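Local coordinates for peroxisomal acyl-coenzyme A oxidase 1 (Arabidopsis thaliana, PDB 1W07), which uses FAD and molecular oxygen to desaturate long- and medium-chain acyl-CoAs to 2-trans-enoyl-CoAs, releasing hydrogen peroxide, in peroxisomal beta-oxidation, at residues P157-F162 against H246-R251. The protein carries 1 engineered substitution. Sequence-based numbering, arbitrary orientation.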
loop_
_atom_site.group_PDB
_atom_site.type_symbol
_atom_site.label_atom_id
_atom_site.label_comp_id
_atom_site.label_asym_id
_atom_site.label_seq_id
_atom_site.Cartn_x
_atom_site.Cartn_y
_atom_site.Cartn_z
ATOM N N PRO B 157 -5.979 5.063 -50.828
ATOM C CA PRO B 157 -6.781 5.827 -51.795
ATOM C C PRO B 157 -7.569 4.963 -52.774
ATOM O O PRO B 157 -8.737 5.231 -53.049
ATOM C CB PRO B 157 -5.736 6.684 -52.498
ATOM C CG PRO B 157 -4.737 6.939 -51.425
ATOM C CD PRO B 157 -4.596 5.566 -50.796
ATOM N N LYS B 158 -6.929 3.928 -53.300
ATOM C CA LYS B 158 -7.572 3.044 -54.261
ATOM C C LYS B 158 -8.805 2.326 -53.726
ATOM O O LYS B 158 -9.608 1.802 -54.499
ATOM C CB LYS B 158 -6.559 2.017 -54.787
ATOM C CG LYS B 158 -5.380 2.629 -55.540
ATOM C CD LYS B 158 -5.849 3.548 -56.673
ATOM C CE LYS B 158 -4.710 3.958 -57.607
ATOM N NZ LYS B 158 -4.177 2.786 -58.358
ATOM N N THR B 159 -8.964 2.296 -52.409
ATOM C CA THR B 159 -10.115 1.624 -51.816
ATOM C C THR B 159 -10.843 2.557 -50.847
ATOM O O THR B 159 -11.919 2.234 -50.344
ATOM C CB THR B 159 -9.684 0.351 -51.046
ATOM O OG1 THR B 159 -8.828 0.717 -49.957
ATOM C CG2 THR B 159 -8.929 -0.601 -51.970
ATOM N N ASP B 160 -10.259 3.723 -50.601
ATOM C CA ASP B 160 -10.846 4.692 -49.687
ATOM C C ASP B 160 -11.013 4.074 -48.294
ATOM O O ASP B 160 -12.058 4.214 -47.648
ATOM C CB ASP B 160 -12.190 5.177 -50.229
ATOM C CG ASP B 160 -12.681 6.420 -49.521
ATOM O OD1 ASP B 160 -11.855 7.329 -49.274
ATOM O OD2 ASP B 160 -13.891 6.498 -49.222
ATOM N N GLU B 161 -9.967 3.391 -47.833
ATOM C CA GLU B 161 -9.986 2.753 -46.521
ATOM C C GLU B 161 -8.703 3.018 -45.740
ATOM O O GLU B 161 -7.665 3.346 -46.310
ATOM C CB GLU B 161 -10.152 1.237 -46.667
ATOM C CG GLU B 161 -11.411 0.781 -47.381
ATOM C CD GLU B 161 -11.538 -0.731 -47.400
ATOM O OE1 GLU B 161 -10.674 -1.399 -48.007
ATOM O OE2 GLU B 161 -12.503 -1.258 -46.802
ATOM N N PHE B 162 -8.779 2.879 -44.424
ATOM C CA PHE B 162 -7.602 3.054 -43.585
ATOM C C PHE B 162 -7.134 1.666 -43.177
ATOM O O PHE B 162 -7.919 0.861 -42.687
ATOM C CB PHE B 162 -7.930 3.872 -42.334
ATOM C CG PHE B 162 -7.703 5.344 -42.498
ATOM C CD1 PHE B 162 -8.767 6.237 -42.508
ATOM C CD2 PHE B 162 -6.412 5.835 -42.639
ATOM C CE1 PHE B 162 -8.546 7.601 -42.653
ATOM C CE2 PHE B 162 -6.179 7.186 -42.786
ATOM C CZ PHE B 162 -7.245 8.076 -42.792
ATOM N N HIS B 246 -3.381 -5.848 -40.571
ATOM C CA HIS B 246 -3.795 -5.074 -41.735
ATOM C C HIS B 246 -5.318 -4.978 -41.847
ATOM O O HIS B 246 -5.896 -5.249 -42.902
ATOM C CB HIS B 246 -3.206 -5.694 -43.006
ATOM C CG HIS B 246 -1.709 -5.734 -43.013
ATOM N ND1 HIS B 246 -0.936 -4.595 -43.091
ATOM C CD2 HIS B 246 -0.844 -6.770 -42.918
ATOM C CE1 HIS B 246 0.341 -4.929 -43.039
ATOM N NE2 HIS B 246 0.424 -6.243 -42.936
ATOM N N VAL B 247 -5.961 -4.588 -40.751
ATOM C CA VAL B 247 -7.409 -4.433 -40.729
ATOM C C VAL B 247 -7.783 -3.200 -41.544
ATOM O O VAL B 247 -7.077 -2.192 -41.515
ATOM C CB VAL B 247 -7.934 -4.267 -39.275
ATOM C CG1 VAL B 247 -9.402 -3.863 -39.287
ATOM C CG2 VAL B 247 -7.761 -5.570 -38.517
ATOM N N ARG B 248 -8.896 -3.284 -42.265
ATOM C CA ARG B 248 -9.350 -2.185 -43.102
ATOM C C ARG B 248 -10.662 -1.562 -42.634
ATOM O O ARG B 248 -11.619 -2.259 -42.292
ATOM C CB ARG B 248 -9.484 -2.664 -44.556
ATOM C CG ARG B 248 -8.157 -2.927 -45.270
ATOM C CD ARG B 248 -8.365 -3.543 -46.657
ATOM N NE ARG B 248 -7.110 -3.642 -47.402
ATOM C CZ ARG B 248 -6.581 -2.656 -48.122
ATOM N NH1 ARG B 248 -7.202 -1.489 -48.216
ATOM N NH2 ARG B 248 -5.416 -2.829 -48.730
ATOM N N ILE B 249 -10.703 -0.236 -42.627
ATOM C CA ILE B 249 -11.905 0.471 -42.210
ATOM C C ILE B 249 -12.151 1.638 -43.156
ATOM O O ILE B 249 -11.216 2.171 -43.750
ATOM C CB ILE B 249 -11.771 1.048 -40.785
ATOM C CG1 ILE B 249 -10.611 2.051 -40.757
ATOM C CG2 ILE B 249 -11.565 -0.078 -39.777
ATOM C CD1 ILE B 249 -10.579 2.919 -39.516
ATOM N N PRO B 250 -13.420 2.046 -43.306
ATOM C CA PRO B 250 -13.763 3.165 -44.190
ATOM C C PRO B 250 -13.033 4.444 -43.770
ATOM O O PRO B 250 -12.861 4.718 -42.579
ATOM C CB PRO B 250 -15.273 3.280 -44.017
ATOM C CG PRO B 250 -15.688 1.857 -43.794
ATOM C CD PRO B 250 -14.643 1.388 -42.804
ATOM N N ARG B 251 -12.604 5.220 -44.758
ATOM C CA ARG B 251 -11.899 6.465 -44.499
ATOM C C ARG B 251 -12.705 7.377 -43.577
ATOM O O ARG B 251 -12.140 8.130 -42.782
ATOM C CB ARG B 251 -11.623 7.187 -45.823
ATOM C CG ARG B 251 -10.900 8.519 -45.689
ATOM C CD ARG B 251 -10.668 9.169 -47.057
ATOM N NE ARG B 251 -11.929 9.513 -47.718
ATOM C CZ ARG B 251 -12.700 10.541 -47.377
ATOM N NH1 ARG B 251 -12.339 11.350 -46.388
ATOM N NH2 ARG B 251 -13.850 10.744 -48.002
#
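Arg-251 and Asp-160 meet through a single edge: Arg-251 NE lies 2.7 Å from Asp-160 OD1, which takes the N-H on its syn lone pair and sits in the guanidinium plane. The salt bridge is one-pronged, one oxygen meeting NE alone, with the carboxylate turned 42° from the guanidinium plane. Asp-160 reaches it with CG anti to the backbone N (chi1 -166°), while a bend at chi3 swings the arginine head over. The same two residues also join through their backbones, Arg-251 N donating to Asp-160 O (3.1 Å) from above the carbonyl plane.

Next along the chain, strands 161-165 and 247-250 pair antiparallel, with Phe-162 N bonded to Ile-249 O at 2.6 Å and Ile-249 N returning to Phe-162 O at 3.0 Å. Both side chains rise on one face, CB of Phe-162 against CG1 of Ile-249 (3.6 Å). The ring points its CE1 edge at the carbonyl O of Arg-251 and packs edge-to-face with Phe-204.

Arg-248 crosses Glu-161 at about a right angle. Arg-248 NH1 reaches Glu-161 OE1 at 3.5 Å, a salt bridge with only a weak hydrogen bond; the stronger partner of that arginine is Asp-156, which Asp-160 and Glu-161 face in a G1 beta bulge. Strand 247-250 is added to the middle-domain sheet through strand 161-165: Phe-162 and Ile-249 cover the buried face, Glu-161 and Arg-248 the other, and Asp-160 with Arg-251 the strand end. Within each charged pair, acid and arginine probably offset each other's charge.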